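PDB 5XFT: dehydroascorbate reductase from Chlamydomonas reinhardtii, which probably catalyses the reduction of dehydroascorbate to ascorbate, with two glutathione molecules oxidised to glutathione disulfide. Local coordinates for residues 4-10 with 60-65; 23-27 with 75-79; 125-130 with 175-181; 132-137 with 180-184. All coordinates share one frame; numbering follows the deposited sequence.

Near the N terminus, residues 4-10 carry strand 5-12. Contact 1 brings residues 60-65 back beside it and closes a loop that holds helix 22-33, strand 38-43 and helix 50-56. Contact 2 opens inside that loop, at 23-27, and closes beyond it, at 75-79, so the two contacts cross. They also touch, through Cys-24 against Val-9, Val-60 and Pro-61. Together they hold the thioredoxin-like N-terminal part. Contacts 3 and 4 come after both, in the helical C-terminal part. They overlap along the chain: both start on helix 118-138 and end around Arg-180 and Phe-181. Contact 1 lies about 33 Å, centre to centre, from each of them.

Contact 1: residues 4-10 with 60-65; sequences VTTIYVK and VPVIKE
Thr-6 pairs with Lys-64 and Tyr-8 with Val-62, as antiparallel hydrogen-bonded pairs. Four backbone bonds join them. Thr-6 N gives a nearly straight bond to Lys-64 O (2.9 Å, 174°), though it comes from above the carbonyl plane. Lys-64 N returns a bond to Thr-6 O in the carbonyl plane. Tyr-8 N reaches Val-62 O at 2.8 Å, and Val-62 N reaches Tyr-8 O at 3.1 Å. Ile-7 and Ile-63 form the non-hydrogen-bonded pair between, with CG1 of Ile-7 4.2 Å from CG2 of Ile-63. Beyond the last pair two waters bridge Thr-5 and Glu-65. One joins Thr-5 OG1 to Glu-65 OE1, the other Thr-5 OG1 to Glu-65 O; each water donates to Glu-65. Lys-64 lays its CB against Tyr-8 CE2 (4.0 Å). Its NZ hydrogen-bonds to Gly-66 O and Ala-69 O, and the amine makes a cation-pi contact with Tyr-71. On its other edge strand 5-12 runs parallel to strand 38-43, where the backbones of Thr-5, Ile-7 and Val-9 hydrogen-bond to Lys-39, Glu-41 and Ile-43. Helix 22-33 covers the face of Ile-7 through Tyr-31. Helix 50-56 meets the other face, where Trp-51 stands edge-to-face with Tyr-8 and Leu-52 touches Val-62.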
# COMPACT_ATOMS: atom_id res chain seq x y z
N VAL A 4 13.34 14.33 -12.50
CA VAL A 4 13.20 13.05 -11.82
C VAL A 4 11.91 12.38 -12.28
O VAL A 4 11.16 12.93 -13.10
CB VAL A 4 13.22 13.22 -10.29
CG1 VAL A 4 14.52 13.88 -9.84
CG2 VAL A 4 12.01 14.04 -9.82
N THR A 5 11.63 11.20 -11.74
CA THR A 5 10.42 10.47 -12.09
C THR A 5 9.19 11.15 -11.51
O THR A 5 9.18 11.57 -10.35
CB THR A 5 10.54 9.03 -11.60
OG1 THR A 5 11.58 8.36 -12.32
CG2 THR A 5 9.23 8.28 -11.79
N THR A 6 8.13 11.24 -12.32
CA THR A 6 6.84 11.71 -11.85
C THR A 6 5.96 10.52 -11.46
O THR A 6 5.85 9.55 -12.21
CB THR A 6 6.12 12.53 -12.92
OG1 THR A 6 7.01 13.52 -13.43
CG2 THR A 6 4.88 13.21 -12.34
N ILE A 7 5.34 10.60 -10.29
CA ILE A 7 4.44 9.57 -9.81
C ILE A 7 3.07 10.22 -9.64
O ILE A 7 2.85 11.00 -8.71
CB ILE A 7 4.92 8.93 -8.51
CG1 ILE A 7 6.38 8.49 -8.66
CG2 ILE A 7 4.08 7.71 -8.17
CD1 ILE A 7 6.93 7.81 -7.42
N TYR A 8 2.16 9.92 -10.57
CA TYR A 8 0.77 10.36 -10.48
C TYR A 8 0.03 9.44 -9.52
O TYR A 8 -0.06 8.22 -9.76
CB TYR A 8 0.11 10.35 -11.85
CG TYR A 8 0.85 11.18 -12.86
CD1 TYR A 8 0.47 12.49 -13.12
CD2 TYR A 8 1.92 10.65 -13.57
CE1 TYR A 8 1.15 13.25 -14.05
CE2 TYR A 8 2.60 11.40 -14.49
CZ TYR A 8 2.22 12.70 -14.73
OH TYR A 8 2.90 13.45 -15.67
N VAL A 9 -0.47 10.03 -8.43
CA VAL A 9 -1.13 9.32 -7.35
C VAL A 9 -2.45 10.01 -7.05
O VAL A 9 -2.75 11.09 -7.57
CB VAL A 9 -0.26 9.27 -6.08
CG1 VAL A 9 1.02 8.49 -6.33
CG2 VAL A 9 0.05 10.67 -5.59
N LYS A 10 -3.26 9.37 -6.20
CA LYS A 10 -4.52 9.97 -5.79
C LYS A 10 -4.25 11.06 -4.76
O LYS A 10 -3.59 10.83 -3.75
CB LYS A 10 -5.45 8.91 -5.22
CG LYS A 10 -6.67 9.49 -4.51
CD LYS A 10 -7.35 8.48 -3.60
CE LYS A 10 -8.63 9.04 -3.02
NZ LYS A 10 -9.86 8.33 -3.47
N VAL A 60 -4.58 5.17 -11.15
CA VAL A 60 -3.29 5.53 -10.60
C VAL A 60 -2.91 4.32 -9.76
O VAL A 60 -3.79 3.56 -9.36
CB VAL A 60 -3.37 6.83 -9.77
CG1 VAL A 60 -3.71 8.02 -10.67
CG2 VAL A 60 -4.42 6.69 -8.69
N PRO A 61 -1.61 4.11 -9.49
CA PRO A 61 -0.46 4.94 -9.84
C PRO A 61 -0.08 4.89 -11.31
O PRO A 61 -0.30 3.88 -11.99
CB PRO A 61 0.68 4.32 -9.03
CG PRO A 61 0.25 2.93 -8.78
CD PRO A 61 -1.23 2.98 -8.61
N VAL A 62 0.51 5.98 -11.78
CA VAL A 62 1.21 5.99 -13.06
C VAL A 62 2.55 6.66 -12.81
O VAL A 62 2.64 7.56 -11.98
CB VAL A 62 0.40 6.74 -14.15
CG1 VAL A 62 1.12 6.72 -15.48
CG2 VAL A 62 -1.00 6.13 -14.31
N ILE A 63 3.61 6.18 -13.47
CA ILE A 63 4.88 6.87 -13.40
C ILE A 63 5.27 7.35 -14.78
O ILE A 63 4.74 6.92 -15.81
CB ILE A 63 6.02 6.02 -12.79
CG1 ILE A 63 6.48 4.94 -13.76
CG2 ILE A 63 5.65 5.47 -11.42
CD1 ILE A 63 7.96 4.65 -13.63
N LYS A 64 6.23 8.28 -14.80
CA LYS A 64 6.71 8.89 -16.03
C LYS A 64 8.15 9.32 -15.75
O LYS A 64 8.37 10.32 -15.07
CB LYS A 64 5.84 10.06 -16.45
CG LYS A 64 6.18 10.69 -17.79
CD LYS A 64 5.79 9.77 -18.92
CE LYS A 64 5.47 10.56 -20.18
NZ LYS A 64 6.64 11.31 -20.68
N GLU A 65 9.11 8.55 -16.25
CA GLU A 65 10.50 8.76 -15.88
C GLU A 65 11.14 9.93 -16.60
O GLU A 65 12.28 10.28 -16.29
CB GLU A 65 11.30 7.48 -16.14
CG GLU A 65 10.67 6.25 -15.54
CD GLU A 65 11.61 5.07 -15.51
OE1 GLU A 65 12.36 4.93 -14.52
OE2 GLU A 65 11.59 4.28 -16.47
O HOH W 1 11.98 5.69 -11.92
O HOH W 2 13.87 9.40 -13.86

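Contact 2: residues 23-27 with 75-79; sequences FCHRV and SDVIV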
# COMPACT_ATOMS: atom_id res chain seq x y z
N PHE A 23 -2.32 1.29 -3.54
CA PHE A 23 -1.42 0.88 -4.62
C PHE A 23 -0.42 1.98 -4.96
O PHE A 23 0.78 1.72 -5.11
CB PHE A 23 -2.25 0.46 -5.83
CG PHE A 23 -3.26 -0.60 -5.51
CD1 PHE A 23 -2.93 -1.94 -5.59
CD2 PHE A 23 -4.54 -0.26 -5.10
CE1 PHE A 23 -3.85 -2.93 -5.27
CE2 PHE A 23 -5.47 -1.24 -4.78
CZ PHE A 23 -5.13 -2.58 -4.87
N CYS A 24 -0.91 3.22 -5.09
CA CYS A 24 -0.03 4.38 -5.06
C CYS A 24 0.89 4.31 -3.86
O CYS A 24 2.11 4.53 -3.98
CB CYS A 24 -0.83 5.67 -5.00
SG CYS A 24 -1.98 5.98 -6.33
N HIS A 25 0.33 4.02 -2.69
CA HIS A 25 1.14 3.90 -1.49
C HIS A 25 2.25 2.88 -1.67
O HIS A 25 3.38 3.09 -1.22
CB HIS A 25 0.26 3.54 -0.29
CG HIS A 25 0.90 3.82 1.04
ND1 HIS A 25 0.31 3.46 2.23
CD2 HIS A 25 2.07 4.42 1.36
CE1 HIS A 25 1.09 3.83 3.23
NE2 HIS A 25 2.17 4.41 2.73
N ARG A 26 1.96 1.77 -2.37
CA ARG A 26 2.97 0.74 -2.57
C ARG A 26 4.10 1.25 -3.45
O ARG A 26 5.29 1.07 -3.14
CB ARG A 26 2.34 -0.52 -3.17
CG ARG A 26 3.36 -1.40 -3.90
CD ARG A 26 2.69 -2.44 -4.83
NE ARG A 26 3.50 -3.65 -4.91
CZ ARG A 26 3.23 -4.63 -5.77
NH1 ARG A 26 2.18 -4.51 -6.58
NH2 ARG A 26 3.97 -5.72 -5.83
N VAL A 27 3.76 1.92 -4.56
CA VAL A 27 4.81 2.48 -5.41
C VAL A 27 5.65 3.50 -4.64
O VAL A 27 6.89 3.48 -4.69
CB VAL A 27 4.20 3.09 -6.68
CG1 VAL A 27 5.24 3.89 -7.44
CG2 VAL A 27 3.62 1.99 -7.53
N SER A 75 0.80 -0.81 -10.40
CA SER A 75 1.85 -0.81 -9.38
C SER A 75 2.74 -2.04 -9.47
O SER A 75 3.91 -1.98 -9.09
CB SER A 75 1.23 -0.71 -7.98
OG SER A 75 0.59 -1.91 -7.59
N ASP A 76 2.21 -3.16 -9.97
CA ASP A 76 3.02 -4.38 -10.08
C ASP A 76 4.08 -4.22 -11.16
O ASP A 76 5.28 -4.43 -10.91
CB ASP A 76 2.11 -5.58 -10.38
CG ASP A 76 2.48 -6.80 -9.55
OD1 ASP A 76 3.68 -7.11 -9.44
OD2 ASP A 76 1.55 -7.45 -9.01
N VAL A 77 3.66 -3.85 -12.37
CA VAL A 77 4.59 -3.54 -13.45
C VAL A 77 5.61 -2.52 -12.99
O VAL A 77 6.82 -2.66 -13.26
CB VAL A 77 3.82 -3.04 -14.69
CG1 VAL A 77 4.78 -2.72 -15.81
CG2 VAL A 77 2.79 -4.07 -15.13
N ILE A 78 5.16 -1.49 -12.27
CA ILE A 78 6.06 -0.43 -11.84
C ILE A 78 7.12 -0.96 -10.89
O ILE A 78 8.31 -0.68 -11.06
CB ILE A 78 5.26 0.73 -11.22
CG1 ILE A 78 4.48 1.48 -12.29
CG2 ILE A 78 6.19 1.66 -10.46
CD1 ILE A 78 3.38 2.35 -11.74
N VAL A 79 6.72 -1.72 -9.86
CA VAL A 79 7.73 -2.12 -8.88
C VAL A 79 8.69 -3.15 -9.47
O VAL A 79 9.86 -3.20 -9.08
CB VAL A 79 7.09 -2.65 -7.58
CG1 VAL A 79 6.27 -1.54 -6.91
CG2 VAL A 79 6.25 -3.90 -7.85
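Arg-26 and Val-27 of helix 22-33 pack against Ser-75, Ile-78 and Val-79 of helix 75-85, a side-by-side contact of two helices in the N-terminal domain. The two segments run parallel, with axes 3° apart and 9.7 Å from each other at their closest. The small Ser-75 fits between them: its CB lies 3.6 Å from CG2 of Val-27. Deeper down, Val-27 CG1 meets Ile-78 CG2 at 3.9 Å, the two side chains crossing at about a right angle. Arg-26 bridges the outer side. With CG anti to the backbone N (chi1 158°), its chain leads across to the other helix. There NH1 donates to Ser-75 OG at 3.2 Å, tilted a little from the guanidinium plane. Val-79 CG2 lies over one face of the guanidinium, 3.5 Å from NH2. The ion pair with Asp-76 is long, 3.9 Å from NH1 to OD2, and probably adds only modest attraction. Pro-61, which follows a cis peptide bond, touches Phe-23, Cys-24 and Val-27 from the sheet side. Cys-21 and Cys-24, at the start of helix 22-33, form a sequence that resembles the thioredoxin-type CxxC. With the cis-proline beside it and two parallel helices on one face of the sheet, the arrangement fits the thioredoxin-like fold of the glutathione transferase superfamily.

Contact 3: residues 125-130 with 175-181; sequences LEEQLA and WELPARF
Glu-126 and Arg-180 form a salt bridge at the outer border of this contact. It joins helix 118-138 to residues 175-181, the loop between helices 153-173 and 182-193 in the helical C-terminal domain of the glutathione transferase superfamily. From CB of Glu-126, a chi1 of -160° sends the chain outward. CG comes to the edge of the Phe-181 ring, near its plane, 3.9 Å from CZ. A bend at the next bond brings CD in front of Arg-180. At the tip OE2 receives NH2 of Arg-180 at 2.9 Å, in a nearly straight bond (166°). A weak second bond runs from NH1 to the same oxygen. OE1 also lies near NH2, 3.1 Å away. OE2 lies in the guanidinium plane, yet the arginine meets the carboxylate from above the carboxylate plane, and the two planes stand 69° apart. Further in, the contact turns apolar. Leu-129 CB touches Phe-181 CE2 at 3.8 Å, and Ala-130 CA lies 3.8 Å from Phe-181 CE1. Leu-129 CD1 reaches the edge of the Trp-175 ring, 3.7 Å from CH2, and lies 3.8 Å from Leu-177 CD1. The chemistry is thus divided: buried Leu-129, Leu-177 and Phe-181 hold the loop to the helix by apolar contact, while the ion pair lies at the border, and its exposed, poorly ordered Arg-180 suggests that it is mobile.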
# COMPACT_ATOMS: atom_id res chain seq x y z
N LEU A 125 -10.30 -13.40 6.60
CA LEU A 125 -9.40 -12.32 6.97
C LEU A 125 -8.48 -12.74 8.10
O LEU A 125 -7.26 -12.52 8.03
CB LEU A 125 -10.19 -11.07 7.38
CG LEU A 125 -9.30 -9.94 7.89
CD1 LEU A 125 -8.44 -9.40 6.75
CD2 LEU A 125 -10.10 -8.82 8.54
N GLU A 126 -9.04 -13.38 9.12
CA GLU A 126 -8.21 -13.73 10.27
C GLU A 126 -7.22 -14.84 9.92
O GLU A 126 -6.14 -14.93 10.53
CB GLU A 126 -9.07 -14.12 11.47
CG GLU A 126 -8.28 -14.02 12.78
CD GLU A 126 -8.56 -15.13 13.78
OE1 GLU A 126 -8.20 -16.31 13.52
OE2 GLU A 126 -9.08 -14.82 14.87
N GLU A 127 -7.55 -15.70 8.95
CA GLU A 127 -6.54 -16.62 8.45
C GLU A 127 -5.39 -15.87 7.78
O GLU A 127 -4.21 -16.22 7.96
CB GLU A 127 -7.16 -17.62 7.48
CG GLU A 127 -6.13 -18.41 6.70
CD GLU A 127 -6.72 -19.61 5.98
OE1 GLU A 127 -6.13 -20.70 6.10
OE2 GLU A 127 -7.75 -19.47 5.29
N GLN A 128 -5.70 -14.82 7.01
CA GLN A 128 -4.64 -14.03 6.38
C GLN A 128 -3.74 -13.38 7.42
O GLN A 128 -2.51 -13.51 7.37
CB GLN A 128 -5.27 -12.97 5.46
CG GLN A 128 -6.08 -13.54 4.32
CD GLN A 128 -5.21 -14.09 3.20
OE1 GLN A 128 -4.24 -13.45 2.80
NE2 GLN A 128 -5.56 -15.26 2.70
N LEU A 129 -4.35 -12.67 8.38
CA LEU A 129 -3.57 -12.03 9.43
C LEU A 129 -2.78 -13.05 10.24
O LEU A 129 -1.70 -12.74 10.75
CB LEU A 129 -4.50 -11.24 10.36
CG LEU A 129 -5.22 -10.05 9.74
CD1 LEU A 129 -6.15 -9.42 10.77
CD2 LEU A 129 -4.21 -9.04 9.24
N ALA A 130 -3.30 -14.27 10.36
CA ALA A 130 -2.57 -15.33 11.05
C ALA A 130 -1.32 -15.71 10.26
O ALA A 130 -0.23 -15.83 10.82
CB ALA A 130 -3.47 -16.54 11.27
N TRP A 175 -14.13 -3.30 14.85
CA TRP A 175 -13.20 -4.41 14.78
C TRP A 175 -11.81 -3.96 15.23
O TRP A 175 -11.43 -2.80 15.08
CB TRP A 175 -13.14 -4.97 13.36
CG TRP A 175 -12.25 -6.17 13.18
CD1 TRP A 175 -12.62 -7.48 13.24
CD2 TRP A 175 -10.84 -6.16 12.89
NE1 TRP A 175 -11.53 -8.29 13.01
CE2 TRP A 175 -10.43 -7.50 12.80
CE3 TRP A 175 -9.89 -5.15 12.71
CZ2 TRP A 175 -9.11 -7.86 12.53
CZ3 TRP A 175 -8.59 -5.50 12.44
CH2 TRP A 175 -8.21 -6.85 12.35
N GLU A 176 -11.06 -4.89 15.80
CA GLU A 176 -9.73 -4.56 16.29
C GLU A 176 -8.77 -5.69 15.98
O GLU A 176 -9.16 -6.86 15.86
CB GLU A 176 -9.75 -4.28 17.79
CG GLU A 176 -9.09 -2.97 18.15
CD GLU A 176 -9.64 -2.37 19.43
OE1 GLU A 176 -9.45 -2.97 20.50
OE2 GLU A 176 -10.28 -1.30 19.35
N LEU A 177 -7.50 -5.32 15.82
CA LEU A 177 -6.44 -6.29 15.62
C LEU A 177 -6.16 -7.01 16.93
O LEU A 177 -5.72 -6.37 17.89
CB LEU A 177 -5.19 -5.58 15.11
CG LEU A 177 -4.04 -6.44 14.60
CD1 LEU A 177 -4.45 -7.17 13.34
CD2 LEU A 177 -2.81 -5.58 14.35
N PRO A 178 -6.43 -8.31 17.03
CA PRO A 178 -6.23 -9.02 18.30
C PRO A 178 -4.83 -8.82 18.87
O PRO A 178 -3.85 -8.75 18.13
CB PRO A 178 -6.48 -10.48 17.94
CG PRO A 178 -7.41 -10.42 16.78
CD PRO A 178 -7.05 -9.18 16.01
N ALA A 179 -4.75 -8.71 20.20
CA ALA A 179 -3.48 -8.53 20.88
C ALA A 179 -2.58 -9.75 20.78
O ALA A 179 -1.38 -9.64 21.02
CB ALA A 179 -3.72 -8.19 22.35
N ARG A 180 -3.14 -10.91 20.43
CA ARG A 180 -2.32 -12.11 20.28
C ARG A 180 -1.47 -12.09 19.02
O ARG A 180 -0.41 -12.72 19.00
CB ARG A 180 -3.21 -13.35 20.29
CG ARG A 180 -4.12 -13.45 19.10
CD ARG A 180 -4.85 -14.77 19.12
NE ARG A 180 -5.14 -15.24 17.77
CZ ARG A 180 -6.26 -14.97 17.12
NH1 ARG A 180 -7.20 -14.23 17.69
NH2 ARG A 180 -6.44 -15.44 15.89
N PHE A 181 -1.90 -11.37 17.98
CA PHE A 181 -1.06 -11.16 16.81
C PHE A 181 0.06 -10.20 17.18
O PHE A 181 0.12 -9.07 16.68
CB PHE A 181 -1.87 -10.59 15.65
CG PHE A 181 -2.84 -11.56 15.06
CD1 PHE A 181 -2.54 -12.90 14.96
CD2 PHE A 181 -4.08 -11.12 14.62
CE1 PHE A 181 -3.45 -13.80 14.41
CE2 PHE A 181 -5.00 -12.01 14.08
CZ PHE A 181 -4.68 -13.35 13.98

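Contact 4: residues 132-137 with 180-184; sequences MDDYLR and RFTAL
Met-132 opens the contact, setting CB 4.1 Å from CD2 of Leu-184. Next comes Asp-133, where a chi1 of 172° swings the carboxylate away from its own backbone N, toward the start of helix 182-193. OD1 accepts two weak bonds, from Ala-183 N at 3.1 Å and from Leu-184 N at 3.5 Å. OD2 lies at the edge of the Phe-181 ring, 3.5 Å from CD1. The main partner of OD2 is Arg-137 one turn later, whose NH2 meets it on the syn side at 2.8 Å. The negative charge is therefore shared between an arginine and the N-H groups of a helix start, which would probably stabilise the ionised form. Asp-134 joins the network through a salt bridge from its OD1 to NH1 of Arg-137 (3.3 Å), whose hydrogen bond is weak. Leu-136 then lays CB against CB of Ala-183 (3.8 Å) and CD1 against CD2 of Leu-184. In Arg-137 a bend at chi3 (-61°) brings the guanidinium back to Asp-133 and Thr-182. NH2 gives Thr-182 OG1 a straight bond (3.0 Å, 177°) in the guanidinium plane. Asp-133 thus meets the first turn of helix 182-193 from outside it, through weak bonds to two N-H groups. The two helices, 118-138 and 182-193, belong to the all-helical C-terminal domain of the glutathione transferase superfamily.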
# COMPACT_ATOMS: atom_id res chain seq x y z
N MET A 132 0.41 -13.89 8.04
CA MET A 132 1.41 -12.83 8.15
C MET A 132 2.05 -12.82 9.54
O MET A 132 3.27 -12.69 9.67
CB MET A 132 0.76 -11.47 7.86
CG MET A 132 0.16 -11.35 6.47
SD MET A 132 -0.92 -9.92 6.31
CE MET A 132 0.21 -8.59 6.71
N ASP A 133 1.23 -12.97 10.58
CA ASP A 133 1.73 -12.90 11.95
C ASP A 133 2.72 -14.02 12.23
O ASP A 133 3.82 -13.79 12.75
CB ASP A 133 0.54 -12.95 12.90
CG ASP A 133 0.94 -13.08 14.34
OD1 ASP A 133 1.48 -12.11 14.91
OD2 ASP A 133 0.72 -14.17 14.91
N ASP A 134 2.36 -15.26 11.87
CA ASP A 134 3.26 -16.39 12.03
C ASP A 134 4.55 -16.17 11.26
O ASP A 134 5.65 -16.39 11.79
CB ASP A 134 2.59 -17.68 11.56
CG ASP A 134 1.40 -18.06 12.42
OD1 ASP A 134 1.26 -17.49 13.52
OD2 ASP A 134 0.62 -18.95 11.99
N TYR A 135 4.45 -15.73 10.00
CA TYR A 135 5.65 -15.51 9.21
C TYR A 135 6.58 -14.51 9.89
O TYR A 135 7.77 -14.79 10.08
CB TYR A 135 5.29 -15.02 7.80
CG TYR A 135 6.47 -15.05 6.86
CD1 TYR A 135 7.38 -14.00 6.81
CD2 TYR A 135 6.70 -16.14 6.03
CE1 TYR A 135 8.47 -14.03 5.96
CE2 TYR A 135 7.79 -16.18 5.18
CZ TYR A 135 8.67 -15.12 5.15
OH TYR A 135 9.75 -15.14 4.30
N LEU A 136 6.05 -13.35 10.29
CA LEU A 136 6.89 -12.36 10.95
C LEU A 136 7.49 -12.90 12.24
O LEU A 136 8.59 -12.49 12.63
CB LEU A 136 6.10 -11.08 11.21
CG LEU A 136 5.71 -10.27 9.97
CD1 LEU A 136 4.92 -9.03 10.36
CD2 LEU A 136 6.94 -9.89 9.17
N ARG A 137 6.79 -13.82 12.92
CA ARG A 137 7.35 -14.39 14.15
C ARG A 137 8.51 -15.33 13.85
O ARG A 137 9.55 -15.26 14.51
CB ARG A 137 6.26 -15.11 14.94
CG ARG A 137 6.72 -15.56 16.33
CD ARG A 137 5.58 -16.13 17.17
NE ARG A 137 4.53 -15.15 17.41
CZ ARG A 137 3.34 -15.17 16.82
NH1 ARG A 137 3.04 -16.14 15.96
NH2 ARG A 137 2.45 -14.23 17.10
N ARG A 180 -3.14 -10.91 20.43
CA ARG A 180 -2.32 -12.11 20.28
C ARG A 180 -1.47 -12.09 19.02
O ARG A 180 -0.41 -12.72 19.00
CB ARG A 180 -3.21 -13.35 20.29
CG ARG A 180 -4.12 -13.45 19.10
CD ARG A 180 -4.85 -14.77 19.12
NE ARG A 180 -5.14 -15.24 17.77
CZ ARG A 180 -6.26 -14.97 17.12
NH1 ARG A 180 -7.20 -14.23 17.69
NH2 ARG A 180 -6.44 -15.44 15.89
N PHE A 181 -1.90 -11.37 17.98
CA PHE A 181 -1.06 -11.16 16.81
C PHE A 181 0.06 -10.20 17.18
O PHE A 181 0.12 -9.07 16.68
CB PHE A 181 -1.87 -10.59 15.65
CG PHE A 181 -2.84 -11.56 15.06
CD1 PHE A 181 -2.54 -12.90 14.96
CD2 PHE A 181 -4.08 -11.12 14.62
CE1 PHE A 181 -3.45 -13.80 14.41
CE2 PHE A 181 -5.00 -12.01 14.08
CZ PHE A 181 -4.68 -13.35 13.98
N THR A 182 0.95 -10.65 18.07
CA THR A 182 2.03 -9.82 18.59
C THR A 182 2.89 -9.26 17.46
O THR A 182 3.21 -8.06 17.43
CB THR A 182 2.88 -10.63 19.55
OG1 THR A 182 3.11 -11.94 19.00
CG2 THR A 182 2.19 -10.77 20.89
N ALA A 183 3.28 -10.13 16.53
CA ALA A 183 4.18 -9.72 15.46
C ALA A 183 3.53 -8.70 14.53
O ALA A 183 4.23 -7.88 13.93
CB ALA A 183 4.64 -10.95 14.67
N LEU A 184 2.21 -8.73 14.40
CA LEU A 184 1.53 -7.71 13.60
C LEU A 184 1.55 -6.36 14.31
O LEU A 184 1.70 -5.32 13.65
CB LEU A 184 0.10 -8.14 13.30
CG LEU A 184 -0.01 -9.28 12.29
CD1 LEU A 184 -1.44 -9.45 11.80
CD2 LEU A 184 0.93 -9.05 11.12